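Local coordinates for tellurite resistance protein of COG3793 (Nostoc punctiforme, PDB 2OU3) that binds zinc and 1H-indole-3-carbaldehyde in its crystals and, as a TerB-family protein, probably takes part in the response to tellurite, at residues Glu27-Tyr32 / Trp61-Trp66; Lys34-Cys39 / Arg95-Ser100. One frame throughout, in Å; residues are numbered along the deposited sequence. Where two conformers were deposited one is given.

Overall arrangement
After helix 4-18, which brings Phe18 to the ligand pocket, helix 26-41 supplies both contacts: its first turns, Glu27-Tyr32, serve interaction 1 and its later turns, Lys34-Cys39, serve interaction 2. Helix 48-60 follows, and Trp61-Trp66 comes back to the start of helix 26-41, closing interaction 1 across 28 intervening residues. After helices 65-73 and 80-84, Arg95-Ser100 on helix 94-106 closes interaction 2 across 55. The four segments alternate along the sequence, so the two loops cross. Tyr32 joins the contacts directly, its OH 2.5 Å from Asp96 OD1 in a probable hydrogen bond. The indole aldehyde touches both, and its pocket draws on several separate parts of this all-helical fold.

Interaction 1. Residues Glu27-Tyr32 / Trp61-Trp66; sequences EDSSIY and WGVADW. With I3A (1H-indole-3-carbaldehyde), chain E.
Tyr32 and Trp61 approach at about a right angle, Tyr32 CD2 lying 3.8 Å from Trp61 CH2, and their planes, inclined by 59°, make an oblique pair rather than a stack. The indole aldehyde occupies the angle between them. Tyr32 CG is anti to the backbone N (chi1 173°), which lays the phenol ring under the ligand's pyrrole ring, with ligand C2 3.5 Å above the phenol centre. Trp61 meets the other end of the molecule: the formyl carbon C3' lies over one face of the Trp61 ring, 3.3 Å from Trp61 CZ3.

Ser29 holds the aldehyde oxygen. With its hydroxyl anti to the carbonyl carbon, Ser29 OG donates to ligand O over 2.8 Å, while Ser29 CB sits in plane at the edge of the Trp61 ring. Val63 CG1 packs 3.6 Å from Ser29 CB, so the serine is flanked by two side chains of Trp61-Trp66. Phe18 and Phe57 meet the Trp61 ring edge-to-face, and Tyr32 OH is hydrogen-bonded to Asp96 and Ser100.

Nearer the surface, Trp66 reaches back over the start of helix 26-41. Trp66 CH2 comes 3.8 Å from Ser30 CB. In one of its two conformers, the bent chain of Glu27 brings its carboxylate obliquely to the same indole, the two planes 36° apart. There one water links their polar ends, donating to Glu27 OE2 (2.9 Å) and accepting from Trp66 NE1.

The chemistry therefore changes along the contact. At the surface it is an indole packed on a helix, to which it can be joined through water; inside it is an aromatic pocket with one directional bond to a carbonyl oxygen, consistent with recognition of a flat, mainly apolar molecule by shape and a few polar anchors.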
loop_
_atom_site.group_PDB
_atom_site.type_symbol
_atom_site.label_atom_id
_atom_site.label_comp_id
_atom_site.label_asym_id
_atom_site.label_seq_id
_atom_site.Cartn_x
_atom_site.Cartn_y
_atom_site.Cartn_z
ATOM N N GLU A 27 17.969 2.683 -9.594
ATOM C CA GLU A 27 17.977 2.990 -11.017
ATOM C C GLU A 27 16.673 2.531 -11.704
ATOM O O GLU A 27 16.073 3.249 -12.476
ATOM C CB GLU A 27 19.197 2.336 -11.648
ATOM C CG GLU A 27 20.522 3.037 -11.268
ATOM C CD GLU A 27 21.011 2.769 -9.827
ATOM O OE1 GLU A 27 20.705 1.695 -9.273
ATOM O OE2 GLU A 27 21.731 3.639 -9.268
ATOM N N ASP A 28 16.264 1.297 -11.418
ATOM C CA ASP A 28 15.018 0.759 -11.953
ATOM C C ASP A 28 13.778 1.485 -11.442
ATOM O O ASP A 28 12.856 1.739 -12.217
ATOM C CB ASP A 28 14.881 -0.745 -11.701
ATOM C CG ASP A 28 15.573 -1.608 -12.778
ATOM O OD1 ASP A 28 16.008 -1.059 -13.829
ATOM O OD2 ASP A 28 15.635 -2.858 -12.580
ATOM N N SER A 29 13.749 1.837 -10.153
ATOM C CA SER A 29 12.634 2.623 -9.634
ATOM C C SER A 29 12.543 3.941 -10.380
ATOM O O SER A 29 11.448 4.379 -10.766
ATOM C CB SER A 29 12.757 2.868 -8.108
ATOM O OG SER A 29 12.585 1.656 -7.365
ATOM N N SER A 30 13.696 4.566 -10.602
ATOM C CA SER A 30 13.775 5.828 -11.337
ATOM C C SER A 30 13.238 5.725 -12.773
ATOM O O SER A 30 12.364 6.488 -13.178
ATOM C CB SER A 30 15.244 6.310 -11.368
ATOM O OG SER A 30 15.381 7.540 -12.065
ATOM N N ILE A 31 13.751 4.753 -13.518
ATOM C CA ILE A 31 13.338 4.517 -14.902
ATOM C C ILE A 31 11.837 4.177 -14.972
ATOM O O ILE A 31 11.093 4.738 -15.795
ATOM C CB ILE A 31 14.214 3.424 -15.573
ATOM C CG1 ILE A 31 15.664 3.898 -15.718
ATOM C CG2 ILE A 31 13.692 3.076 -16.961
ATOM C CD1 ILE A 31 16.659 2.766 -15.958
ATOM N N TYR A 32 11.383 3.313 -14.063
ATOM C CA TYR A 32 9.969 2.958 -13.987
ATOM C C TYR A 32 9.096 4.197 -13.784
ATOM O O TYR A 32 8.119 4.407 -14.525
ATOM C CB TYR A 32 9.737 1.979 -12.852
ATOM C CG TYR A 32 8.274 1.667 -12.553
ATOM C CD1 TYR A 32 7.589 0.705 -13.275
ATOM C CD2 TYR A 32 7.590 2.334 -11.538
ATOM C CE1 TYR A 32 6.257 0.417 -13.006
ATOM C CE2 TYR A 32 6.273 2.054 -11.264
ATOM C CZ TYR A 32 5.609 1.088 -11.972
ATOM O OH TYR A 32 4.295 0.813 -11.661
ATOM N N TRP A 61 8.250 3.615 -1.378
ATOM C CA TRP A 61 9.012 2.354 -1.524
ATOM C C TRP A 61 10.365 2.409 -0.829
ATOM O O TRP A 61 11.093 1.415 -0.788
ATOM C CB TRP A 61 9.287 1.965 -2.971
ATOM C CG TRP A 61 8.121 2.167 -3.877
ATOM C CD1 TRP A 61 6.812 2.070 -3.541
ATOM C CD2 TRP A 61 8.159 2.521 -5.263
ATOM N NE1 TRP A 61 6.024 2.349 -4.631
ATOM C CE2 TRP A 61 6.830 2.611 -5.705
ATOM C CE3 TRP A 61 9.194 2.749 -6.186
ATOM C CZ2 TRP A 61 6.502 2.952 -7.019
ATOM C CZ3 TRP A 61 8.869 3.083 -7.471
ATOM C CH2 TRP A 61 7.533 3.186 -7.881
ATOM N N GLY A 62 10.729 3.563 -0.322
ATOM C CA GLY A 62 12.011 3.734 0.385
ATOM C C GLY A 62 13.219 3.910 -0.520
ATOM O O GLY A 62 14.375 3.698 -0.098
ATOM N N VAL A 63 12.967 4.322 -1.765
ATOM C CA VAL A 63 14.049 4.686 -2.712
ATOM C C VAL A 63 15.027 5.711 -2.117
ATOM O O VAL A 63 14.673 6.492 -1.227
ATOM C CB VAL A 63 13.529 5.215 -4.067
ATOM C CG1 VAL A 63 12.725 4.159 -4.758
ATOM C CG2 VAL A 63 12.746 6.568 -3.934
ATOM N N ALA A 64 16.277 5.658 -2.578
ATOM C CA ALA A 64 17.271 6.668 -2.239
ATOM C C ALA A 64 16.740 8.043 -2.574
ATOM O O ALA A 64 15.974 8.182 -3.531
ATOM C CB ALA A 64 18.616 6.402 -2.998
ATOM N N ASP A 65 17.130 9.057 -1.778
ATOM C CA ASP A 65 16.696 10.446 -1.984
ATOM C C ASP A 65 16.973 10.985 -3.377
ATOM O O ASP A 65 16.187 11.773 -3.914
ATOM C CB ASP A 65 17.387 11.391 -1.004
ATOM C CG ASP A 65 16.823 11.285 0.414
ATOM O OD1 ASP A 65 15.853 10.528 0.655
ATOM O OD2 ASP A 65 17.374 11.977 1.277
ATOM N N TRP A 66 18.120 10.618 -3.945
ATOM C CA TRP A 66 18.414 11.063 -5.297
ATOM C C TRP A 66 17.270 10.786 -6.279
ATOM O O TRP A 66 17.058 11.560 -7.212
ATOM C CB TRP A 66 19.742 10.500 -5.848
ATOM C CG TRP A 66 19.746 9.061 -6.361
ATOM C CD1 TRP A 66 20.261 7.964 -5.713
ATOM C CD2 TRP A 66 19.320 8.592 -7.654
ATOM N NE1 TRP A 66 20.138 6.856 -6.502
ATOM C CE2 TRP A 66 19.569 7.206 -7.698
ATOM C CE3 TRP A 66 18.735 9.205 -8.766
ATOM C CZ2 TRP A 66 19.245 6.428 -8.795
ATOM C CZ3 TRP A 66 18.422 8.434 -9.872
ATOM C CH2 TRP A 66 18.674 7.059 -9.877
HETATM O O I3A E . 10.576 0.187 -8.669
HETATM C "C3'" I3A E . 9.360 0.008 -8.661
HETATM C C3 I3A E . 8.785 -0.838 -9.735
HETATM C C2 I3A E . 7.462 -1.178 -9.815
HETATM N N I3A E . 7.308 -1.985 -10.920
HETATM C C8 I3A E . 8.481 -2.179 -11.557
HETATM C C9 I3A E . 9.534 -1.454 -10.835
HETATM C C4 I3A E . 10.872 -1.510 -11.254
HETATM C C5 I3A E . 11.172 -2.228 -12.387
HETATM C C6 I3A E . 10.184 -2.935 -13.092
HETATM C C7 I3A E . 8.865 -2.905 -12.668
HETATM O O HOH W 1 21.589 4.026 -6.423
#

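Interaction 2. Residues Lys34-Cys39 / Arg95-Ser100; sequences KSVLTC and RDILLS. With I3A (1H-indole-3-carbaldehyde), chain E.
Val36 CG1 is anti to the backbone N (chi1 163°), leaving CG2 anti to the carbonyl carbon, and in Ile97 it is CG1 that stands anti to the carbonyl carbon; these torsions turn both CG2 branches into the helix interface. Val36 CG2 lies 3.8 Å from Ser100 CB and at 4.2 Å from Ile97 CG2. Ile97 CG1 reaches outward, its CD1 3.9 Å from Ser35 CB, and Ile97 CG2 lies over the backbone of Ser35. One turn after Ser35, Cys39 SG, in the conformer described, meets Leu98 CD1 at 3.7 Å.

The helix segments cross at -55°, their axes 8.6 Å apart at closest approach. Small side chains, Ser35, Cys39 and Ser100, line the interface between the branched ones, offering mostly carbon to it. The two serine hydroxyls are satisfied nearby: Ser35 OG bonds to Ile31 O, while Ser100 OG and Asp96 OD1 share the hydroxyl of Tyr32.

Asp96 leaves the apolar contact for the ligand. Its OD2 accepts the indole N-H over 2.8 Å in a nearly straight bond (165°), and also bonds to Tyr155 OH of the second subunit, so both carboxylate oxygens are engaged.

Around this buried crossing, helix 80-84 packs on Ser35 and Ile97, helix 113-126 meets Cys39 and Leu98, and helix 130-154 covers Leu98 and Leu99, setting the pair of helices inside the bundle.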
loop_
_atom_site.group_PDB
_atom_site.type_symbol
_atom_site.label_atom_id
_atom_site.label_comp_id
_atom_site.label_asym_id
_atom_site.label_seq_id
_atom_site.Cartn_x
_atom_site.Cartn_y
_atom_site.Cartn_z
ATOM N N LYS A 34 9.898 7.387 -14.294
ATOM C CA LYS A 34 9.992 8.237 -15.476
ATOM C C LYS A 34 9.042 7.754 -16.566
ATOM O O LYS A 34 8.420 8.544 -17.249
ATOM C CB LYS A 34 11.439 8.326 -16.012
ATOM C CG LYS A 34 12.324 9.209 -15.108
ATOM C CD LYS A 34 13.808 9.158 -15.408
ATOM C CE LYS A 34 14.570 10.183 -14.542
ATOM N NZ LYS A 34 16.035 10.238 -14.830
ATOM N N SER A 35 8.926 6.440 -16.719
ATOM C CA SER A 35 8.015 5.867 -17.702
ATOM C C SER A 35 6.566 6.224 -17.351
ATOM O O SER A 35 5.753 6.590 -18.202
ATOM C CB SER A 35 8.178 4.354 -17.716
ATOM O OG SER A 35 9.490 4.038 -18.070
ATOM N N VAL A 36 6.257 6.095 -16.072
ATOM C CA VAL A 36 4.918 6.344 -15.563
ATOM C C VAL A 36 4.555 7.793 -15.805
ATOM O O VAL A 36 3.456 8.083 -16.298
ATOM C CB VAL A 36 4.816 6.003 -14.054
ATOM C CG1 VAL A 36 3.546 6.648 -13.420
ATOM C CG2 VAL A 36 4.837 4.473 -13.834
ATOM N N LEU A 37 5.472 8.711 -15.468
ATOM C CA LEU A 37 5.229 10.130 -15.678
ATOM C C LEU A 37 5.083 10.465 -17.152
ATOM O O LEU A 37 4.196 11.251 -17.526
ATOM C CB LEU A 37 6.348 10.984 -15.080
ATOM C CG LEU A 37 6.482 10.946 -13.568
ATOM C CD1 LEU A 37 7.747 11.671 -13.154
ATOM C CD2 LEU A 37 5.216 11.556 -12.935
ATOM N N THR A 38 5.936 9.877 -17.996
ATOM C CA THR A 38 5.803 10.058 -19.434
ATOM C C THR A 38 4.416 9.606 -19.911
ATOM O O THR A 38 3.776 10.279 -20.709
ATOM C CB THR A 38 6.853 9.259 -20.206
ATOM O OG1 THR A 38 8.132 9.586 -19.692
ATOM C CG2 THR A 38 6.810 9.576 -21.686
ATOM N N CYS A 39 3.993 8.454 -19.418
ATOM C CA CYS A 39 2.718 7.858 -19.771
ATOM C C CYS A 39 1.538 8.740 -19.334
ATOM O O CYS A 39 0.648 9.007 -20.122
ATOM C CB CYS A 39 2.633 6.459 -19.134
ATOM S SG CYS A 39 1.543 5.251 -19.895
ATOM N N ARG A 95 2.306 -3.231 -18.496
ATOM C CA ARG A 95 0.964 -3.141 -17.905
ATOM C C ARG A 95 1.007 -2.437 -16.548
ATOM O O ARG A 95 0.116 -1.685 -16.186
ATOM C CB ARG A 95 0.340 -4.510 -17.743
ATOM C CG ARG A 95 0.113 -5.235 -19.069
ATOM C CD ARG A 95 -0.523 -6.584 -18.809
ATOM N NE ARG A 95 -0.608 -7.380 -20.019
ATOM C CZ ARG A 95 -1.318 -8.497 -20.123
ATOM N NH1 ARG A 95 -2.007 -8.981 -19.100
ATOM N NH2 ARG A 95 -1.344 -9.123 -21.262
ATOM N N ASP A 96 2.074 -2.708 -15.819
ATOM C CA ASP A 96 2.339 -2.139 -14.516
ATOM C C ASP A 96 2.485 -0.608 -14.662
ATOM O O ASP A 96 1.874 0.163 -13.937
ATOM C CB ASP A 96 3.599 -2.850 -14.017
ATOM C CG ASP A 96 4.063 -2.433 -12.622
ATOM O OD1 ASP A 96 3.472 -1.531 -11.976
ATOM O OD2 ASP A 96 5.047 -3.104 -12.182
ATOM N N ILE A 97 3.281 -0.178 -15.634
ATOM C CA ILE A 97 3.474 1.226 -15.888
ATOM C C ILE A 97 2.098 1.884 -16.174
ATOM O O ILE A 97 1.790 2.959 -15.659
ATOM C CB ILE A 97 4.421 1.452 -17.138
ATOM C CG1 ILE A 97 5.897 1.108 -16.814
ATOM C CG2 ILE A 97 4.290 2.897 -17.678
ATOM C CD1 ILE A 97 6.773 0.774 -18.071
ATOM N N LEU A 98 1.313 1.246 -17.036
ATOM C CA LEU A 98 0.007 1.818 -17.473
ATOM C C LEU A 98 -0.926 2.011 -16.305
ATOM O O LEU A 98 -1.557 3.054 -16.169
ATOM C CB LEU A 98 -0.640 0.920 -18.519
ATOM C CG LEU A 98 -1.697 1.665 -19.348
ATOM C CD1 LEU A 98 -0.863 2.510 -20.325
ATOM C CD2 LEU A 98 -2.652 0.779 -20.117
ATOM N N LEU A 99 -1.014 0.990 -15.442
ATOM C CA LEU A 99 -1.859 1.035 -14.279
ATOM C C LEU A 99 -1.463 2.146 -13.328
ATOM O O LEU A 99 -2.303 2.879 -12.851
ATOM C CB LEU A 99 -1.896 -0.332 -13.559
ATOM C CG LEU A 99 -2.782 -0.357 -12.297
ATOM C CD1 LEU A 99 -4.247 -0.035 -12.605
ATOM C CD2 LEU A 99 -2.646 -1.698 -11.537
ATOM N N SER A 100 -0.182 2.289 -13.055
ATOM C CA SER A 100 0.283 3.418 -12.236
ATOM C C SER A 100 -0.037 4.753 -12.907
ATOM O O SER A 100 -0.450 5.691 -12.248
ATOM C CB SER A 100 1.791 3.304 -11.981
ATOM O OG SER A 100 2.062 2.208 -11.106
HETATM O O I3A E . 10.576 0.187 -8.669
HETATM C "C3'" I3A E . 9.360 0.008 -8.661
HETATM C C3 I3A E . 8.785 -0.838 -9.735
HETATM C C2 I3A E . 7.462 -1.178 -9.815
HETATM N N I3A E . 7.308 -1.985 -10.920
HETATM C C8 I3A E . 8.481 -2.179 -11.557
HETATM C C9 I3A E . 9.534 -1.454 -10.835
HETATM C C4 I3A E . 10.872 -1.510 -11.254
HETATM C C5 I3A E . 11.172 -2.228 -12.387
HETATM C C6 I3A E . 10.184 -2.935 -13.092
HETATM C C7 I3A E . 8.865 -2.905 -12.668
#